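Local atomic coordinates of beta-1,4-mannanase (Aplysia kurodai, PDB entry 3VUP), a protein that probably hydrolyses the beta-1,4-mannosidic linkages of mannan as a beta-mannanase of the sea hare's digestive fluid, built on a TIM barrel. Residues A[104-108]-A[152-156]. Residues are numbered along the deposited sequence; the frame is centred on the assembly and turned at random.
Sequences ILVFP and VALGG
The ring of Phe-107 lies against the Gly-155–Gly-156 backbone, with Gly-155 CA over one face, 3.9 Å from the ring centroid and displaced toward the rim. Phe-107 CG stands anti to its own carbonyl carbon (chi1 -62°), which swings the ring toward the glycines and brings Phe-107 CE1 to 3.4 Å from Gly-155 C. Since Gly-155 has no side chain, its main chain can settle directly on the aromatic surface in a CH-pi contact. Leu-105, on the same side of the strand, sets CB near Gly-155 CA and extends CD2 to 3.7 Å from Val-152 O. On the other side, Pro-108 CD meets Leu-154 CD1 at 3.9 Å, the two side chains crossing at about a right angle, while Val-106 rests CB and CG2 near the carbonyl oxygen of Ala-153.

Between these two layers the backbones join at a single bridge, Val-106 with Leu-154. Val-106 N donates to Ala-153 O (2.8 Å), nearly in line with the carbonyl. Val-106 O in turn receives Gly-155 N at 2.7 Å, tilted 25° from the carbonyl plane, and a weak, longer bond from Gly-156 N. Gly-156 O, buried without a hydrogen-bond donor, is approached by Phe-107 CA in a CA-H...O contact of 3.2 Å.

The contact closes a beta-alpha-beta crossover of the (beta/alpha)8 barrel: after helix 130-147 the chain returns along the start of strand 105-112 and enters the adjacent parallel strand 157-161. Strand 58-65 flanks 105-112 on its other edge, Val-106 packs outward on helices 36-53 and 88-101, and Phe-107 meets Trp-320 of strand 318-322.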
loop_
_atom_site.group_PDB
_atom_site.type_symbol
_atom_site.label_atom_id
_atom_site.label_comp_id
_atom_site.label_asym_id
_atom_site.label_seq_id
_atom_site.Cartn_x
_atom_site.Cartn_y
_atom_site.Cartn_z
ATOM N N ILE A 104 -11.410 -10.567 7.186
ATOM C CA ILE A 104 -10.796 -9.408 6.558
ATOM C C ILE A 104 -9.357 -9.726 6.159
ATOM O O ILE A 104 -8.553 -10.170 6.976
ATOM C CB ILE A 104 -10.786 -8.187 7.508
ATOM C CG1 ILE A 104 -12.204 -7.791 7.919
ATOM C CG2 ILE A 104 -10.040 -7.013 6.875
ATOM C CD1 ILE A 104 -13.083 -7.334 6.789
ATOM N N LEU A 105 -9.051 -9.488 4.890
ATOM C CA LEU A 105 -7.689 -9.530 4.375
ATOM C C LEU A 105 -6.962 -8.233 4.715
ATOM O O LEU A 105 -7.485 -7.141 4.495
ATOM C CB LEU A 105 -7.709 -9.708 2.864
ATOM C CG LEU A 105 -8.242 -11.046 2.355
ATOM C CD1 LEU A 105 -8.613 -10.933 0.887
ATOM C CD2 LEU A 105 -7.216 -12.145 2.564
ATOM N N VAL A 106 -5.757 -8.374 5.251
ATOM C CA VAL A 106 -4.981 -7.244 5.739
ATOM C C VAL A 106 -3.867 -6.879 4.770
ATOM O O VAL A 106 -3.170 -7.761 4.252
ATOM C CB VAL A 106 -4.377 -7.578 7.108
ATOM C CG1 VAL A 106 -3.600 -6.410 7.663
ATOM C CG2 VAL A 106 -5.460 -7.955 8.052
ATOM N N PHE A 107 -3.712 -5.577 4.543
ATOM C CA PHE A 107 -2.651 -5.043 3.700
ATOM C C PHE A 107 -1.824 -4.057 4.519
ATOM O O PHE A 107 -2.105 -2.867 4.534
ATOM C CB PHE A 107 -3.261 -4.397 2.448
ATOM C CG PHE A 107 -4.015 -5.376 1.592
ATOM C CD1 PHE A 107 -3.399 -6.005 0.529
ATOM C CD2 PHE A 107 -5.327 -5.707 1.887
ATOM C CE1 PHE A 107 -4.085 -6.934 -0.240
ATOM C CE2 PHE A 107 -6.019 -6.637 1.119
ATOM C CZ PHE A 107 -5.398 -7.249 0.055
ATOM N N PRO A 108 -0.814 -4.562 5.238
ATOM C CA PRO A 108 0.036 -3.660 6.016
ATOM C C PRO A 108 0.874 -2.805 5.079
ATOM O O PRO A 108 1.451 -3.319 4.117
ATOM C CB PRO A 108 0.940 -4.621 6.800
ATOM C CG PRO A 108 0.234 -5.955 6.754
ATOM C CD PRO A 108 -0.434 -5.973 5.412
ATOM N N VAL A 152 -3.402 -16.880 6.406
ATOM C CA VAL A 152 -4.534 -16.744 5.488
ATOM C C VAL A 152 -5.163 -15.348 5.453
ATOM O O VAL A 152 -5.816 -14.995 4.467
ATOM C CB VAL A 152 -5.627 -17.803 5.742
ATOM C CG1 VAL A 152 -5.062 -19.196 5.519
ATOM C CG2 VAL A 152 -6.210 -17.666 7.139
ATOM N N ALA A 153 -4.968 -14.555 6.507
ATOM C CA ALA A 153 -5.548 -13.210 6.548
ATOM C C ALA A 153 -4.613 -12.125 6.025
ATOM O O ALA A 153 -4.985 -10.950 6.006
ATOM C CB ALA A 153 -6.052 -12.861 7.946
ATOM N N LEU A 154 -3.416 -12.510 5.594
ATOM C CA LEU A 154 -2.512 -11.559 4.961
ATOM C C LEU A 154 -2.889 -11.415 3.489
ATOM O O LEU A 154 -2.774 -12.366 2.715
ATOM C CB LEU A 154 -1.064 -12.027 5.085
ATOM C CG LEU A 154 -0.043 -11.192 4.321
ATOM C CD1 LEU A 154 0.104 -9.821 4.952
ATOM C CD2 LEU A 154 1.288 -11.920 4.294
ATOM N N GLY A 155 -3.368 -10.237 3.109
ATOM C CA GLY A 155 -3.689 -9.966 1.716
ATOM C C GLY A 155 -2.451 -9.650 0.895
ATOM O O GLY A 155 -2.271 -10.158 -0.213
ATOM N N GLY A 156 -1.587 -8.805 1.443
ATOM C CA GLY A 156 -0.357 -8.454 0.763
ATOM C C GLY A 156 0.345 -7.339 1.498
ATOM O O GLY A 156 -0.246 -6.655 2.338
#